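PDB 5K3H: acyl-coenzyme A oxidase acox-1.1 from Caenorhabditis elegans, which catalyses the FAD-dependent desaturation of acyl-CoA to (2E)-enoyl-CoA, passing electrons to oxygen, in the first step of peroxisomal beta-oxidation. Local coordinates for residues A499-L513 and A523-L537. Numbering follows the deposited sequence.
Sequences AKRQTLKAANKFFGL and AWNKSSVELNRASRL
F510 and W524 meet edge to face: W524 turns the edge of its six-membered ring to the F510 ring, planes at 89°, with W524 CE3 over the phenyl centre. A523 CB lies 3.7 Å from F510 CD1, and L513 packs on A523 and K526. The two helices run antiparallel, axes 8.3 Å apart at their closest, with small side chains between them: A506 CB rests 3.9 Å from L531 CD2, A534 CB faces T503, and A499 meets L537. Q502 is a knob among E530, R533, A534 and L537. Its chain bends at chi2 (63°), turning the amide so that NE2 grips E530 twice, at O (3.1 Å) and, from above the carboxylate plane, at E530 OE1 (2.9 Å). One water joins Q502 OE1 to E530 OE1, while E530 OE2 bridges to R533 NH1 and also bonds Y601 of the second subunit. Near the kink, K509 stretches past S527 and its NZ donates to K526 O at 3.1 Å; that carbonyl also accepts from Q338 of the second subunit. R533 to R536 belong to the ATP site shared across the dimer. Helix 579-584 touches Q502 and R533 through Y581, another ATP-site residue, and helix 437-456 packs against N532, S535 and R536.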
loop_
_atom_site.group_PDB
_atom_site.type_symbol
_atom_site.label_atom_id
_atom_site.label_comp_id
_atom_site.label_asym_id
_atom_site.label_seq_id
_atom_site.Cartn_x
_atom_site.Cartn_y
_atom_site.Cartn_z
ATOM N N ALA B 499 -4.549 25.609 10.791
ATOM C CA ALA B 499 -4.474 25.784 9.340
ATOM C C ALA B 499 -4.091 27.217 8.962
ATOM O O ALA B 499 -3.278 27.428 8.050
ATOM C CB ALA B 499 -5.797 25.385 8.682
ATOM N N LYS B 500 -4.676 28.218 9.627
ATOM C CA LYS B 500 -4.240 29.595 9.405
ATOM C C LYS B 500 -2.772 29.779 9.783
ATOM O O LYS B 500 -1.990 30.370 9.023
ATOM C CB LYS B 500 -5.102 30.571 10.201
ATOM C CG LYS B 500 -4.580 32.020 10.157
ATOM C CD LYS B 500 -5.428 32.949 11.019
ATOM C CE LYS B 500 -5.272 32.578 12.507
ATOM N NZ LYS B 500 -6.178 33.347 13.412
ATOM N N ARG B 501 -2.368 29.273 10.954
ATOM C CA ARG B 501 -0.984 29.491 11.376
ATOM C C ARG B 501 0.003 28.916 10.363
ATOM O O ARG B 501 0.980 29.577 9.992
ATOM C CB ARG B 501 -0.723 28.893 12.753
ATOM C CG ARG B 501 0.376 29.637 13.490
ATOM C CD ARG B 501 0.837 28.881 14.750
ATOM N NE ARG B 501 1.956 27.978 14.464
ATOM C CZ ARG B 501 1.841 26.668 14.266
ATOM N NH1 ARG B 501 0.645 26.093 14.331
ATOM N NH2 ARG B 501 2.921 25.933 14.012
ATOM N N GLN B 502 -0.245 27.687 9.891
ATOM C CA GLN B 502 0.656 27.059 8.922
ATOM C C GLN B 502 0.564 27.739 7.555
ATOM O O GLN B 502 1.558 27.805 6.821
ATOM C CB GLN B 502 0.356 25.553 8.825
ATOM C CG GLN B 502 1.244 24.765 7.867
ATOM C CD GLN B 502 2.736 24.744 8.248
ATOM O OE1 GLN B 502 3.109 24.835 9.426
ATOM N NE2 GLN B 502 3.596 24.604 7.235
ATOM N N THR B 503 -0.609 28.247 7.196
ATOM C CA THR B 503 -0.741 28.982 5.940
ATOM C C THR B 503 0.081 30.268 5.950
ATOM O O THR B 503 0.801 30.567 4.986
ATOM C CB THR B 503 -2.210 29.273 5.661
ATOM O OG1 THR B 503 -2.879 28.035 5.408
ATOM C CG2 THR B 503 -2.369 30.207 4.476
ATOM N N LEU B 504 -0.048 31.070 7.009
ATOM C CA LEU B 504 0.699 32.324 7.057
ATOM C C LEU B 504 2.198 32.070 7.227
ATOM O O LEU B 504 3.030 32.795 6.660
ATOM C CB LEU B 504 0.166 33.197 8.193
ATOM C CG LEU B 504 -1.352 33.444 8.195
ATOM C CD1 LEU B 504 -1.738 34.257 9.432
ATOM C CD2 LEU B 504 -1.906 34.092 6.921
ATOM N N LYS B 505 2.566 31.053 8.012
ATOM C CA LYS B 505 3.981 30.759 8.201
ATOM C C LYS B 505 4.634 30.386 6.875
ATOM O O LYS B 505 5.655 30.970 6.477
ATOM C CB LYS B 505 4.137 29.625 9.211
ATOM C CG LYS B 505 5.569 29.215 9.430
ATOM C CD LYS B 505 5.707 27.984 10.310
ATOM C CE LYS B 505 7.184 27.605 10.454
ATOM N NZ LYS B 505 7.401 26.723 11.617
ATOM N N ALA B 506 4.000 29.480 6.126
ATOM C CA ALA B 506 4.563 29.042 4.856
ATOM C C ALA B 506 4.598 30.172 3.841
ATOM O O ALA B 506 5.580 30.318 3.106
ATOM C CB ALA B 506 3.749 27.873 4.307
ATOM N N ALA B 507 3.550 30.995 3.791
ATOM C CA ALA B 507 3.558 32.113 2.850
ATOM C C ALA B 507 4.653 33.119 3.205
ATOM O O ALA B 507 5.391 33.586 2.326
ATOM C CB ALA B 507 2.169 32.762 2.791
ATOM N N ASN B 508 4.822 33.414 4.495
ATOM C CA ASN B 508 5.883 34.328 4.898
ATOM C C ASN B 508 7.261 33.749 4.623
ATOM O O ASN B 508 8.200 34.512 4.358
ATOM C CB ASN B 508 5.752 34.695 6.370
ATOM C CG ASN B 508 4.663 35.701 6.597
ATOM O OD1 ASN B 508 4.345 36.481 5.694
ATOM N ND2 ASN B 508 4.098 35.718 7.794
ATOM N N LYS B 509 7.411 32.419 4.677
ATOM C CA LYS B 509 8.687 31.825 4.271
ATOM C C LYS B 509 8.962 32.116 2.797
ATOM O O LYS B 509 10.073 32.508 2.422
ATOM C CB LYS B 509 8.696 30.318 4.536
ATOM C CG LYS B 509 9.983 29.652 4.039
ATOM C CD LYS B 509 9.969 28.127 4.204
ATOM C CE LYS B 509 11.332 27.525 3.838
ATOM N NZ LYS B 509 11.375 26.048 4.093
ATOM N N PHE B 510 7.948 31.917 1.952
ATOM C CA PHE B 510 8.054 32.239 0.534
ATOM C C PHE B 510 8.314 33.735 0.331
ATOM O O PHE B 510 9.277 34.123 -0.341
ATOM C CB PHE B 510 6.769 31.771 -0.163
ATOM C CG PHE B 510 6.643 32.187 -1.592
ATOM C CD1 PHE B 510 7.639 31.892 -2.513
ATOM C CD2 PHE B 510 5.513 32.852 -2.025
ATOM C CE1 PHE B 510 7.504 32.265 -3.842
ATOM C CE2 PHE B 510 5.377 33.226 -3.336
ATOM C CZ PHE B 510 6.373 32.936 -4.246
ATOM N N PHE B 511 7.466 34.589 0.916
ATOM C CA PHE B 511 7.669 36.032 0.816
ATOM C C PHE B 511 9.039 36.437 1.346
ATOM O O PHE B 511 9.742 37.239 0.722
ATOM C CB PHE B 511 6.598 36.779 1.608
ATOM C CG PHE B 511 5.183 36.526 1.153
ATOM C CD1 PHE B 511 4.887 36.288 -0.178
ATOM C CD2 PHE B 511 4.141 36.523 2.083
ATOM C CE1 PHE B 511 3.572 36.059 -0.580
ATOM C CE2 PHE B 511 2.830 36.296 1.693
ATOM C CZ PHE B 511 2.543 36.065 0.355
ATOM N N GLY B 512 9.452 35.875 2.486
ATOM C CA GLY B 512 10.703 36.310 3.087
ATOM C C GLY B 512 11.911 36.047 2.211
ATOM O O GLY B 512 12.802 36.888 2.111
ATOM N N LEU B 513 11.958 34.876 1.567
ATOM C CA LEU B 513 13.076 34.529 0.689
ATOM C C LEU B 513 13.151 35.460 -0.516
ATOM O O LEU B 513 14.248 35.813 -0.966
ATOM C CB LEU B 513 12.972 33.072 0.230
ATOM C CG LEU B 513 13.321 32.032 1.297
ATOM C CD1 LEU B 513 12.865 30.643 0.858
ATOM C CD2 LEU B 513 14.784 32.029 1.609
ATOM N N ALA B 523 12.259 30.526 -4.573
ATOM C CA ALA B 523 11.659 30.753 -3.269
ATOM C C ALA B 523 10.450 29.847 -3.067
ATOM O O ALA B 523 10.253 29.293 -1.978
ATOM C CB ALA B 523 11.263 32.217 -3.129
ATOM N N TRP B 524 9.636 29.679 -4.112
ATOM C CA TRP B 524 8.504 28.768 -4.031
ATOM C C TRP B 524 8.972 27.342 -3.794
ATOM O O TRP B 524 8.476 26.654 -2.893
ATOM C CB TRP B 524 7.681 28.844 -5.305
ATOM C CG TRP B 524 6.484 27.971 -5.258
ATOM C CD1 TRP B 524 6.396 26.678 -5.696
ATOM C CD2 TRP B 524 5.180 28.324 -4.778
ATOM N NE1 TRP B 524 5.125 26.197 -5.492
ATOM C CE2 TRP B 524 4.356 27.189 -4.938
ATOM C CE3 TRP B 524 4.636 29.475 -4.203
ATOM C CZ2 TRP B 524 3.020 27.185 -4.562
ATOM C CZ3 TRP B 524 3.311 29.467 -3.834
ATOM C CH2 TRP B 524 2.519 28.337 -4.014
ATOM N N ASN B 525 9.930 26.877 -4.603
ATOM C CA ASN B 525 10.472 25.531 -4.423
ATOM C C ASN B 525 11.079 25.341 -3.035
ATOM O O ASN B 525 10.892 24.297 -2.404
ATOM C CB ASN B 525 11.519 25.241 -5.494
ATOM C CG ASN B 525 12.004 23.801 -5.448
ATOM O OD1 ASN B 525 11.244 22.882 -5.096
ATOM N ND2 ASN B 525 13.275 23.592 -5.794
ATOM N N LYS B 526 11.835 26.324 -2.554
ATOM C CA LYS B 526 12.454 26.172 -1.248
ATOM C C LYS B 526 11.434 26.143 -0.123
ATOM O O LYS B 526 11.794 25.748 0.987
ATOM C CB LYS B 526 13.465 27.289 -0.995
ATOM C CG LYS B 526 14.769 27.154 -1.755
ATOM C CD LYS B 526 15.763 28.177 -1.258
ATOM C CE LYS B 526 17.110 27.999 -1.936
ATOM N NZ LYS B 526 18.140 28.955 -1.389
ATOM N N SER B 527 10.181 26.532 -0.395
ATOM C CA SER B 527 9.103 26.568 0.586
ATOM C C SER B 527 8.056 25.486 0.379
ATOM O O SER B 527 7.118 25.400 1.182
ATOM C CB SER B 527 8.397 27.922 0.517
ATOM O OG SER B 527 9.308 28.988 0.646
ATOM N N SER B 528 8.212 24.635 -0.641
ATOM C CA SER B 528 7.079 23.881 -1.181
ATOM C C SER B 528 6.560 22.827 -0.207
ATOM O O SER B 528 5.347 22.583 -0.169
ATOM C CB SER B 528 7.456 23.254 -2.532
ATOM O OG SER B 528 8.676 22.533 -2.469
ATOM N N VAL B 529 7.438 22.231 0.618
ATOM C CA VAL B 529 6.981 21.245 1.604
ATOM C C VAL B 529 6.114 21.911 2.660
ATOM O O VAL B 529 5.088 21.372 3.071
ATOM C CB VAL B 529 8.171 20.524 2.260
ATOM C CG1 VAL B 529 7.680 19.622 3.371
ATOM C CG2 VAL B 529 8.954 19.748 1.264
ATOM N N GLU B 530 6.537 23.074 3.152
ATOM C CA GLU B 530 5.713 23.818 4.101
ATOM C C GLU B 530 4.417 24.282 3.450
ATOM O O GLU B 530 3.381 24.346 4.113
ATOM C CB GLU B 530 6.491 25.028 4.655
ATOM C CG GLU B 530 7.735 24.670 5.483
ATOM C CD GLU B 530 7.424 23.978 6.808
ATOM O OE1 GLU B 530 6.508 24.420 7.503
ATOM O OE2 GLU B 530 8.097 22.997 7.174
ATOM N N LEU B 531 4.460 24.632 2.165
ATOM C CA LEU B 531 3.262 25.111 1.486
ATOM C C LEU B 531 2.238 23.999 1.328
ATOM O O LEU B 531 1.037 24.240 1.441
ATOM C CB LEU B 531 3.632 25.693 0.122
ATOM C CG LEU B 531 4.450 26.994 0.056
ATOM C CD1 LEU B 531 5.068 27.197 -1.351
ATOM C CD2 LEU B 531 3.582 28.192 0.459
ATOM N N ASN B 532 2.694 22.771 1.064
ATOM C CA ASN B 532 1.766 21.649 0.946
ATOM C C ASN B 532 1.126 21.291 2.276
ATOM O O ASN B 532 -0.052 20.907 2.315
ATOM C CB ASN B 532 2.471 20.419 0.393
ATOM C CG ASN B 532 2.545 20.428 -1.083
ATOM O OD1 ASN B 532 2.045 21.341 -1.737
ATOM N ND2 ASN B 532 3.114 19.380 -1.638
ATOM N N ARG B 533 1.898 21.365 3.368
ATOM C CA ARG B 533 1.332 21.135 4.692
ATOM C C ARG B 533 0.129 22.040 4.931
ATOM O O ARG B 533 -0.893 21.602 5.474
ATOM C CB ARG B 533 2.404 21.353 5.764
ATOM C CG ARG B 533 3.453 20.250 5.816
ATOM C CD ARG B 533 4.612 20.522 6.800
ATOM N NE ARG B 533 5.500 19.352 6.827
ATOM C CZ ARG B 533 6.776 19.360 7.192
ATOM N NH1 ARG B 533 7.353 20.491 7.582
ATOM N NH2 ARG B 533 7.480 18.235 7.154
ATOM N N ALA B 534 0.229 23.303 4.510
ATOM C CA ALA B 534 -0.873 24.241 4.671
ATOM C C ALA B 534 -2.087 23.828 3.850
ATOM O O ALA B 534 -3.234 23.957 4.308
ATOM C CB ALA B 534 -0.410 25.630 4.268
ATOM N N SER B 535 -1.857 23.363 2.617
ATOM C CA SER B 535 -2.959 22.970 1.747
ATOM C C SER B 535 -3.721 21.786 2.330
ATOM O O SER B 535 -4.953 21.710 2.221
ATOM C CB SER B 535 -2.421 22.638 0.353
ATOM O OG SER B 535 -1.611 23.685 -0.153
ATOM N N ARG B 536 -2.994 20.838 2.928
ATOM C CA ARG B 536 -3.614 19.678 3.572
ATOM C C ARG B 536 -4.421 20.070 4.813
ATOM O O ARG B 536 -5.528 19.570 5.032
ATOM C CB ARG B 536 -2.533 18.659 3.944
ATOM C CG ARG B 536 -1.878 17.990 2.754
ATOM C CD ARG B 536 -1.078 16.757 3.169
ATOM N NE ARG B 536 -0.121 16.366 2.145
ATOM C CZ ARG B 536 1.168 16.685 2.166
ATOM N NH1 ARG B 536 1.648 17.368 3.189
ATOM N NH2 ARG B 536 1.975 16.316 1.176
ATOM N N LEU B 537 -3.859 20.916 5.677
ATOM C CA LEU B 537 -4.602 21.317 6.869
ATOM C C LEU B 537 -5.889 22.038 6.484
ATOM O O LEU B 537 -6.942 21.820 7.083
ATOM C CB LEU B 537 -3.714 22.183 7.765
ATOM C CG LEU B 537 -2.514 21.472 8.416
ATOM C CD1 LEU B 537 -1.574 22.468 9.034
ATOM C CD2 LEU B 537 -2.983 20.465 9.479
HETATM O O HOH W 1 5.761 24.188 10.338
HETATM O O HOH W 2 9.671 23.934 2.958
#